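Side-chain contacts in structural protein (unclassified Rudivirus, PDB 6WQ0), which self-assembles into the helical nucleocapsid of a rod-shaped archaeal virus, wrapping around the viral DNA and probably keeping it in the A-form: residues P50-V55 against K82-L87; N98-L103 against I124-P129. One frame throughout, in Å; residues are numbered along the deposited sequence.

Contact 1 (P50-V55 against K82-L87); sequences PKFTSV and KVARAL. With nucleotides of chain A; nucleotides of chain B.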
ATOM      1  N   PRO C  50      -2.353  73.195  25.131  1.00 17.98           N
ATOM      2  CA  PRO C  50      -1.512  74.390  24.908  1.00 17.98           C
ATOM      3  C   PRO C  50      -1.859  75.596  25.773  1.00 17.98           C
ATOM      4  O   PRO C  50      -0.953  76.304  26.241  1.00 17.98           O
ATOM      5  CB  PRO C  50      -1.740  74.682  23.423  1.00 17.98           C
ATOM      6  CG  PRO C  50      -1.992  73.379  22.830  1.00 17.98           C
ATOM      7  CD  PRO C  50      -2.700  72.553  23.849  1.00 17.98           C
ATOM      8  N   LYS C  51      -3.151  75.842  26.003  1.00 19.05           N
ATOM      9  CA  LYS C  51      -3.579  76.972  26.817  1.00 19.05           C
ATOM     10  C   LYS C  51      -3.091  76.873  28.252  1.00 19.05           C
ATOM     11  O   LYS C  51      -3.067  77.884  28.958  1.00 19.05           O
ATOM     12  CB  LYS C  51      -5.101  77.080  26.817  1.00 19.05           C
ATOM     13  CG  LYS C  51      -5.743  76.932  25.459  1.00 19.05           C
ATOM     14  CD  LYS C  51      -7.247  76.802  25.585  1.00 19.05           C
ATOM     15  CE  LYS C  51      -7.873  76.498  24.244  1.00 19.05           C
ATOM     16  NZ  LYS C  51      -9.291  76.087  24.367  1.00 19.05           N
ATOM     17  N   PHE C  52      -2.723  75.681  28.703  1.00 18.47           N
ATOM     18  CA  PHE C  52      -2.243  75.477  30.058  1.00 18.47           C
ATOM     19  C   PHE C  52      -0.731  75.355  30.136  1.00 18.47           C
ATOM     20  O   PHE C  52      -0.135  75.796  31.123  1.00 18.47           O
ATOM     21  CB  PHE C  52      -2.910  74.236  30.659  1.00 18.47           C
ATOM     22  CG  PHE C  52      -4.405  74.347  30.758  1.00 18.47           C
ATOM     23  CD1 PHE C  52      -5.210  73.974  29.703  1.00 18.47           C
ATOM     24  CD2 PHE C  52      -5.003  74.843  31.898  1.00 18.47           C
ATOM     25  CE1 PHE C  52      -6.577  74.091  29.785  1.00 18.47           C
ATOM     26  CE2 PHE C  52      -6.366  74.956  31.983  1.00 18.47           C
ATOM     27  CZ  PHE C  52      -7.152  74.580  30.926  1.00 18.47           C
ATOM     28  N   THR C  53      -0.091  74.804  29.103  1.00 19.12           N
ATOM     29  CA  THR C  53       1.367  74.848  29.041  1.00 19.12           C
ATOM     30  C   THR C  53       1.872  76.286  28.975  1.00 19.12           C
ATOM     31  O   THR C  53       2.867  76.641  29.628  1.00 19.12           O
ATOM     32  CB  THR C  53       1.866  74.055  27.840  1.00 19.12           C
ATOM     33  OG1 THR C  53       1.323  74.618  26.643  1.00 19.12           O
ATOM     34  CG2 THR C  53       1.435  72.615  27.937  1.00 19.12           C
ATOM     35  N   SER C  54       1.191  77.137  28.203  1.00 20.40           N
ATOM     36  CA  SER C  54       1.615  78.528  28.114  1.00 20.40           C
ATOM     37  C   SER C  54       1.421  79.256  29.438  1.00 20.40           C
ATOM     38  O   SER C  54       2.244  80.096  29.818  1.00 20.40           O
ATOM     39  CB  SER C  54       0.860  79.229  26.989  1.00 20.40           C
ATOM     40  OG  SER C  54      -0.524  79.286  27.263  1.00 20.40           O
ATOM     41  N   VAL C  55       0.339  78.947  30.154  1.00 20.68           N
ATOM     42  CA  VAL C  55       0.136  79.523  31.478  1.00 20.68           C
ATOM     43  C   VAL C  55       1.241  79.078  32.421  1.00 20.68           C
ATOM     44  O   VAL C  55       1.745  79.867  33.226  1.00 20.68           O
ATOM     45  CB  VAL C  55      -1.257  79.150  32.022  1.00 20.68           C
ATOM     46  CG1 VAL C  55      -1.321  79.353  33.526  1.00 20.68           C
ATOM     47  CG2 VAL C  55      -2.325  79.962  31.338  1.00 20.68           C
ATOM     48  N   LYS C  82      -5.989  77.036  37.830  1.00 19.70           N
ATOM     49  CA  LYS C  82      -7.382  77.199  38.216  1.00 19.70           C
ATOM     50  C   LYS C  82      -8.022  78.344  37.448  1.00 19.70           C
ATOM     51  O   LYS C  82      -9.058  78.161  36.799  1.00 19.70           O
ATOM     52  CB  LYS C  82      -7.468  77.429  39.724  1.00 19.70           C
ATOM     53  CG  LYS C  82      -8.829  77.228  40.327  1.00 19.70           C
ATOM     54  CD  LYS C  82      -9.196  75.779  40.418  1.00 19.70           C
ATOM     55  CE  LYS C  82     -10.485  75.580  41.178  1.00 19.70           C
ATOM     56  NZ  LYS C  82     -10.303  75.957  42.593  1.00 19.70           N
ATOM     57  N   VAL C  83      -7.377  79.512  37.445  1.00 20.00           N
ATOM     58  CA  VAL C  83      -7.938  80.659  36.738  1.00 20.00           C
ATOM     59  C   VAL C  83      -8.130  80.329  35.267  1.00 20.00           C
ATOM     60  O   VAL C  83      -9.201  80.573  34.699  1.00 20.00           O
ATOM     61  CB  VAL C  83      -7.046  81.896  36.927  1.00 20.00           C
ATOM     62  CG1 VAL C  83      -7.513  83.014  36.031  1.00 20.00           C
ATOM     63  CG2 VAL C  83      -7.059  82.339  38.370  1.00 20.00           C
ATOM     64  N   ALA C  84      -7.114  79.729  34.640  1.00 19.34           N
ATOM     65  CA  ALA C  84      -7.236  79.385  33.232  1.00 19.34           C
ATOM     66  C   ALA C  84      -8.418  78.463  33.001  1.00 19.34           C
ATOM     67  O   ALA C  84      -9.165  78.643  32.032  1.00 19.34           O
ATOM     68  CB  ALA C  84      -5.943  78.746  32.734  1.00 19.34           C
ATOM     69  N   ARG C  85      -8.639  77.515  33.914  1.00 18.88           N
ATOM     70  CA  ARG C  85      -9.800  76.642  33.816  1.00 18.88           C
ATOM     71  C   ARG C  85     -11.069  77.461  33.650  1.00 18.88           C
ATOM     72  O   ARG C  85     -11.823  77.269  32.689  1.00 18.88           O
ATOM     73  CB  ARG C  85      -9.874  75.750  35.052  1.00 18.88           C
ATOM     74  CG  ARG C  85     -10.952  74.700  35.007  1.00 18.88           C
ATOM     75  CD  ARG C  85     -10.917  73.842  36.242  1.00 18.88           C
ATOM     76  NE  ARG C  85     -12.101  73.004  36.379  1.00 18.88           N
ATOM     77  CZ  ARG C  85     -12.971  73.103  37.376  1.00 18.88           C
ATOM     78  NH1 ARG C  85     -12.789  74.004  38.326  1.00 18.88           N
ATOM     79  NH2 ARG C  85     -14.022  72.301  37.423  1.00 18.88           N
ATOM     80  N   ALA C  86     -11.279  78.437  34.536  1.00 19.68           N
ATOM     81  CA  ALA C  86     -12.465  79.276  34.442  1.00 19.68           C
ATOM     82  C   ALA C  86     -12.556  79.938  33.077  1.00 19.68           C
ATOM     83  O   ALA C  86     -13.606  79.890  32.425  1.00 19.68           O
ATOM     84  CB  ALA C  86     -12.458  80.322  35.552  1.00 19.68           C
ATOM     85  N   LEU C  87     -11.452  80.510  32.602  1.00 20.10           N
ATOM     86  CA  LEU C  87     -11.483  81.198  31.318  1.00 20.10           C
ATOM     87  C   LEU C  87     -11.808  80.234  30.189  1.00 20.10           C
ATOM     88  O   LEU C  87     -12.484  80.604  29.224  1.00 20.10           O
ATOM     89  CB  LEU C  87     -10.147  81.891  31.067  1.00 20.10           C
ATOM     90  CG  LEU C  87      -9.997  82.617  29.733  1.00 20.10           C
ATOM     91  CD1 LEU C  87     -10.809  83.890  29.734  1.00 20.10           C
ATOM     92  CD2 LEU C  87      -8.540  82.905  29.448  1.00 20.10           C
TER
ATOM     93  P    DA A 145      -8.251  72.373  39.253  1.00 16.44           P
ATOM     94  OP1  DA A 145      -9.522  73.074  39.061  1.00 16.44           O
ATOM     95  OP2  DA A 145      -8.241  71.045  39.882  1.00 16.44           O
ATOM     96  O5'  DA A 145      -7.535  72.216  37.843  1.00 16.44           O
ATOM     97  C5'  DA A 145      -7.412  73.318  36.978  1.00 16.44           C
ATOM     98  C4'  DA A 145      -6.434  73.013  35.864  1.00 16.44           C
ATOM     99  O4'  DA A 145      -5.199  72.541  36.436  1.00 16.44           O
ATOM    100  C3'  DA A 145      -6.840  71.895  34.933  1.00 16.44           C
ATOM    101  O3'  DA A 145      -7.730  72.363  33.947  1.00 16.44           O
ATOM    102  C2'  DA A 145      -5.502  71.510  34.331  1.00 16.44           C
ATOM    103  C1'  DA A 145      -4.574  71.652  35.529  1.00 16.44           C
ATOM    104  N9   DA A 145      -4.292  70.389  36.206  1.00 16.44           N
ATOM    105  C8   DA A 145      -4.705  69.994  37.444  1.00 16.44           C
ATOM    106  N7   DA A 145      -4.291  68.801  37.782  1.00 16.44           N
ATOM    107  C5   DA A 145      -3.552  68.390  36.691  1.00 16.44           C
ATOM    108  C6   DA A 145      -2.841  67.213  36.418  1.00 16.44           C
ATOM    109  N6   DA A 145      -2.756  66.194  37.270  1.00 16.44           N
ATOM    110  N1   DA A 145      -2.209  67.128  35.230  1.00 16.44           N
ATOM    111  C2   DA A 145      -2.296  68.152  34.384  1.00 16.44           C
ATOM    112  N3   DA A 145      -2.931  69.300  34.532  1.00 16.44           N
ATOM    113  C4   DA A 145      -3.540  69.358  35.718  1.00 16.44           C
ATOM    114  P    DT A 146      -8.791  71.361  33.287  1.00 15.19           P
ATOM    115  OP1  DT A 146      -9.722  72.154  32.471  1.00 15.19           O
ATOM    116  OP2  DT A 146      -9.316  70.526  34.374  1.00 15.19           O
ATOM    117  O5'  DT A 146      -7.918  70.406  32.343  1.00 15.19           O
ATOM    118  C5'  DT A 146      -7.333  70.905  31.148  1.00 15.19           C
ATOM    119  C4'  DT A 146      -6.535  69.832  30.420  1.00 15.19           C
ATOM    120  O4'  DT A 146      -5.427  69.385  31.236  1.00 15.19           O
ATOM    121  C3'  DT A 146      -7.273  68.552  30.121  1.00 15.19           C
ATOM    122  O3'  DT A 146      -8.117  68.701  28.994  1.00 15.19           O
ATOM    123  C2'  DT A 146      -6.110  67.613  29.826  1.00 15.19           C
ATOM    124  C1'  DT A 146      -5.085  68.051  30.869  1.00 15.19           C
ATOM    125  N1   DT A 146      -5.081  67.189  32.089  1.00 15.19           N
ATOM    126  C2   DT A 146      -4.378  65.998  32.089  1.00 15.19           C
ATOM    127  O2   DT A 146      -3.739  65.596  31.139  1.00 15.19           O
ATOM    128  N3   DT A 146      -4.455  65.290  33.250  1.00 15.19           N
ATOM    129  C4   DT A 146      -5.151  65.636  34.383  1.00 15.19           C
ATOM    130  O4   DT A 146      -5.161  64.931  35.383  1.00 15.19           O
ATOM    131  C5   DT A 146      -5.865  66.888  34.313  1.00 15.19           C
ATOM    132  C7   DT A 146      -6.658  67.372  35.487  1.00 15.19           C
ATOM    133  C6   DT A 146      -5.795  67.590  33.185  1.00 15.19           C
TER
ATOM    134  P    DA B 150     -14.718  72.590  41.746  1.00 18.51           P
ATOM    135  OP1  DA B 150     -13.722  73.423  42.431  1.00 18.51           O
ATOM    136  OP2  DA B 150     -14.438  72.074  40.399  1.00 18.51           O
ATOM    137  O5'  DA B 150     -15.061  71.339  42.670  1.00 18.51           O
ATOM    138  C5'  DA B 150     -15.310  71.522  44.054  1.00 18.51           C
ATOM    139  C4'  DA B 150     -16.025  70.323  44.643  1.00 18.51           C
ATOM    140  O4'  DA B 150     -17.238  70.065  43.911  1.00 18.51           O
ATOM    141  C3'  DA B 150     -15.297  69.007  44.540  1.00 18.51           C
ATOM    142  O3'  DA B 150     -14.285  68.916  45.494  1.00 18.51           O
ATOM    143  C2'  DA B 150     -16.435  68.054  44.844  1.00 18.51           C
ATOM    144  C1'  DA B 150     -17.561  68.692  44.043  1.00 18.51           C
ATOM    145  N9   DA B 150     -17.706  68.103  42.728  1.00 18.51           N
ATOM    146  C8   DA B 150     -17.196  68.554  41.548  1.00 18.51           C
ATOM    147  N7   DA B 150     -17.480  67.790  40.527  1.00 18.51           N
ATOM    148  C5   DA B 150     -18.234  66.774  41.081  1.00 18.51           C
ATOM    149  C6   DA B 150     -18.852  65.645  40.532  1.00 18.51           C
ATOM    150  N6   DA B 150     -18.807  65.342  39.236  1.00 18.51           N
ATOM    151  N1   DA B 150     -19.518  64.828  41.370  1.00 18.51           N
ATOM    152  C2   DA B 150     -19.574  65.139  42.661  1.00 18.51           C
ATOM    153  N3   DA B 150     -19.029  66.164  43.290  1.00 18.51           N
ATOM    154  C4   DA B 150     -18.372  66.952  42.435  1.00 18.51           C
TER
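Ala84 of helix 71-89 meets Phe52 and Val55 of helix 50-64, while Lys82 and Arg85 turn to the DNA beside it. Lys82 comes first; its CB points away from segment 50-55. Its side chain bends at chi2 and chi4 and lays CD and CE near a phosphate oxygen of DA145 of chain A. The ammonium nitrogen has a weak hydrogen bond to Tyr106 OH of a neighbouring subunit.

Ala84 follows, and its methyl points toward helix 50-64. Its CB lies 3.9 Å from Phe52 CE2, at an oblique angle to the ring. It also lies 4.1 Å from Val55 CG2. The CA atoms of Phe52 and Ala84 are 7.1 Å apart, the nearest pair of the two segments. The segments run roughly antiparallel, at 147°, with axes 10.3 Å apart. They belong to two helices of the four-helix bundle of the rudivirus coat protein. Leu81 of helix 71-89 packs on both Phe52 and Val55.

The Phe52 ring also borders the DNA. C5' of DT146 of chain A sits over one ring face, 3.5 Å from CE1 and offset toward the rim.

Arg85 leaves its helix with CG anti to the backbone N (chi1 -174°). From CG to NE the chain is extended, which carries the guanidinium out between the two DNA strands, chains A and B. Its NH2 makes a weak hydrogen bond of 3.0 Å to OP2 of DA150 of chain B, and NH1 makes a second weak one of 3.3 Å to the same oxygen. Its aliphatic part runs past the DA145 and DT146 phosphates of chain A.

Contact 2 (N98-L103 against I124-P129); sequences NMVAGL and IILGSP
Val100 of helix 94-111 reaches across to Leu126, the last residue of helix 115-126. The neighbours of Val100 on its own helix face other parts of the particle. Met99, just before it, packs on Ala86 of helix 71-89, on Tyr111 and Thr69 of two different neighbouring subunits and on a DNA phosphate, while Leu103, one turn on, packs on Tyr79 and Lys82 of helix 71-89.

Val100 carries the contact. Its CB points toward segment 124-129, and CG2 touches CD1 of Leu126 at 3.7 Å. CG2 is the branch beside the backbone N, because CG1 takes the position anti to that N (chi1 162°). The Leu126 CB in turn points toward helix 94-111. Its CG lies anti to the carbonyl carbon (chi1 -73°), and of its two methyls CD1 is the one that reaches the valine. The two side chains lie alongside each other, running opposite ways, and do not meet end-on. The touch is purely apolar, and no hydrogen bond joins the segments. CG1 of Val100 looks to the turn beyond the helix, with Pro129 O at 4.5 Å. The Pro129 CB points away and the residue packs on Asn123; its backbone oxygen borders the valine. Val100 also packs on Tyr79 of helix 71-89 and on Thr122 of helix 115-126.

Helix 115-126 ends at Leu126, and the chain then turns so that Pro129 O comes near Val100. Gly127 leaves helical geometry with a positive phi of 106°, and Ser128 is extended. The nearest CA atoms of the two segments, those of Val100 and Pro129, remain 9.3 Å apart. The arrangement is that of a helix end and its following turn, joining helices 94-111 and 115-126 of the coat protein's four-helix bundle.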
ATOM      1  N   ASN C  98     -16.361  87.194  38.997  1.00 26.41           N
ATOM      2  CA  ASN C  98     -16.829  86.539  40.215  1.00 26.41           C
ATOM      3  C   ASN C  98     -15.948  85.350  40.576  1.00 26.41           C
ATOM      4  O   ASN C  98     -15.550  85.185  41.736  1.00 26.41           O
ATOM      5  CB  ASN C  98     -18.279  86.088  40.048  1.00 26.41           C
ATOM      6  CG  ASN C  98     -19.239  87.246  39.926  1.00 26.41           C
ATOM      7  OD1 ASN C  98     -18.881  88.392  40.175  1.00 26.41           O
ATOM      8  ND2 ASN C  98     -20.471  86.949  39.540  1.00 26.41           N
ATOM      9  N   MET C  99     -15.632  84.508  39.592  1.00 26.19           N
ATOM     10  CA  MET C  99     -14.820  83.336  39.890  1.00 26.19           C
ATOM     11  C   MET C  99     -13.395  83.704  40.273  1.00 26.19           C
ATOM     12  O   MET C  99     -12.803  83.036  41.123  1.00 26.19           O
ATOM     13  CB  MET C  99     -14.815  82.359  38.720  1.00 26.19           C
ATOM     14  CG  MET C  99     -16.063  81.510  38.657  1.00 26.19           C
ATOM     15  SD  MET C  99     -15.804  79.984  37.755  1.00 26.19           S
ATOM     16  CE  MET C  99     -14.847  79.078  38.965  1.00 26.19           C
ATOM     17  N   VAL C 100     -12.831  84.762  39.692  1.00 25.97           N
ATOM     18  CA  VAL C 100     -11.482  85.168  40.071  1.00 25.97           C
ATOM     19  C   VAL C 100     -11.460  85.688  41.504  1.00 25.97           C
ATOM     20  O   VAL C 100     -10.553  85.361  42.281  1.00 25.97           O
ATOM     21  CB  VAL C 100     -10.936  86.203  39.071  1.00 25.97           C
ATOM     22  CG1 VAL C 100      -9.757  86.948  39.656  1.00 25.97           C
ATOM     23  CG2 VAL C 100     -10.533  85.518  37.786  1.00 25.97           C
ATOM     24  N   ALA C 101     -12.455  86.492  41.883  1.00 25.90           N
ATOM     25  CA  ALA C 101     -12.533  86.952  43.266  1.00 25.90           C
ATOM     26  C   ALA C 101     -12.692  85.782  44.234  1.00 25.90           C
ATOM     27  O   ALA C 101     -12.039  85.738  45.286  1.00 25.90           O
ATOM     28  CB  ALA C 101     -13.685  87.942  43.425  1.00 25.90           C
ATOM     29  N   GLY C 102     -13.553  84.822  43.891  1.00 25.27           N
ATOM     30  CA  GLY C 102     -13.740  83.667  44.755  1.00 25.27           C
ATOM     31  C   GLY C 102     -12.499  82.804  44.877  1.00 25.27           C
ATOM     32  O   GLY C 102     -12.207  82.272  45.949  1.00 25.27           O
ATOM     33  N   LEU C 103     -11.745  82.665  43.788  1.00 24.78           N
ATOM     34  CA  LEU C 103     -10.513  81.887  43.830  1.00 24.78           C
ATOM     35  C   LEU C 103      -9.449  82.575  44.671  1.00 24.78           C
ATOM     36  O   LEU C 103      -8.707  81.911  45.405  1.00 24.78           O
ATOM     37  CB  LEU C 103     -10.002  81.654  42.415  1.00 24.78           C
ATOM     38  CG  LEU C 103     -10.786  80.631  41.606  1.00 24.78           C
ATOM     39  CD1 LEU C 103     -10.196  80.493  40.222  1.00 24.78           C
ATOM     40  CD2 LEU C 103     -10.800  79.308  42.333  1.00 24.78           C
ATOM     41  N   ILE C 124      -0.745  88.441  34.597  1.00 26.28           N
ATOM     42  CA  ILE C 124      -0.114  87.816  33.437  1.00 26.28           C
ATOM     43  C   ILE C 124      -1.105  86.927  32.694  1.00 26.28           C
ATOM     44  O   ILE C 124      -0.960  86.707  31.486  1.00 26.28           O
ATOM     45  CB  ILE C 124       1.157  87.041  33.843  1.00 26.28           C
ATOM     46  CG1 ILE C 124       2.077  86.847  32.638  1.00 26.28           C
ATOM     47  CG2 ILE C 124       0.821  85.685  34.424  1.00 26.28           C
ATOM     48  CD1 ILE C 124       2.731  88.095  32.165  1.00 26.28           C
ATOM     49  N   ILE C 125      -2.128  86.413  33.376  1.00 26.28           N
ATOM     50  CA  ILE C 125      -3.058  85.507  32.705  1.00 26.28           C
ATOM     51  C   ILE C 125      -4.205  86.260  32.040  1.00 26.28           C
ATOM     52  O   ILE C 125      -4.458  86.083  30.844  1.00 26.28           O
ATOM     53  CB  ILE C 125      -3.595  84.442  33.676  1.00 26.28           C
ATOM     54  CG1 ILE C 125      -2.456  83.542  34.143  1.00 26.28           C
ATOM     55  CG2 ILE C 125      -4.656  83.597  33.004  1.00 26.28           C
ATOM     56  CD1 ILE C 125      -2.901  82.427  35.029  1.00 26.28           C
ATOM     57  N   LEU C 126      -4.918  87.090  32.797  1.00 27.64           N
ATOM     58  CA  LEU C 126      -6.112  87.740  32.272  1.00 27.64           C
ATOM     59  C   LEU C 126      -5.858  89.132  31.721  1.00 27.64           C
ATOM     60  O   LEU C 126      -6.680  89.632  30.948  1.00 27.64           O
ATOM     61  CB  LEU C 126      -7.189  87.828  33.354  1.00 27.64           C
ATOM     62  CG  LEU C 126      -7.896  86.529  33.723  1.00 27.64           C
ATOM     63  CD1 LEU C 126      -9.095  86.822  34.586  1.00 27.64           C
ATOM     64  CD2 LEU C 126      -8.293  85.767  32.477  1.00 27.64           C
ATOM     65  N   GLY C 127      -4.758  89.770  32.099  1.00 29.25           N
ATOM     66  CA  GLY C 127      -4.428  91.102  31.646  1.00 29.25           C
ATOM     67  C   GLY C 127      -4.616  92.174  32.692  1.00 29.25           C
ATOM     68  O   GLY C 127      -4.031  93.256  32.564  1.00 29.25           O
ATOM     69  N   SER C 128      -5.416  91.910  33.716  1.00 31.38           N
ATOM     70  CA  SER C 128      -5.673  92.845  34.795  1.00 31.38           C
ATOM     71  C   SER C 128      -5.716  92.078  36.106  1.00 31.38           C
ATOM     72  O   SER C 128      -6.103  90.905  36.127  1.00 31.38           O
ATOM     73  CB  SER C 128      -7.001  93.589  34.585  1.00 31.38           C
ATOM     74  OG  SER C 128      -7.281  94.456  35.666  1.00 31.38           O
ATOM     75  N   PRO C 129      -5.304  92.706  37.211  1.00 32.25           N
ATOM     76  CA  PRO C 129      -5.397  92.024  38.514  1.00 32.25           C
ATOM     77  C   PRO C 129      -6.808  91.587  38.874  1.00 32.25           C
ATOM     78  O   PRO C 129      -7.009  90.454  39.322  1.00 32.25           O
ATOM     79  CB  PRO C 129      -4.851  93.077  39.485  1.00 32.25           C
ATOM     80  CG  PRO C 129      -3.950  93.909  38.660  1.00 32.25           C
ATOM     81  CD  PRO C 129      -4.585  93.986  37.310  1.00 32.25           C
TER

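Contact 1 lies deeper, with its centre about 8 Å from the centre of the chain, and all its touching residues are buried. Contact 2 is about 15 Å out and only partly buried. Both are mainly apolar between their protein segments, but contact 1 also takes in DNA sugars and phosphates through an aromatic ring and two basic side chains. Contact 1 joins two roughly antiparallel helix segments side by side; contact 2 joins a helix to the end of another. Together they involve all four helices of the bundle. Their centres are about 12 Å apart. They touch through Val55 CG1 and Ile125 CD1, 3.8 Å apart, and through Ala86 CB and Met99 SD, 4.0 Å apart.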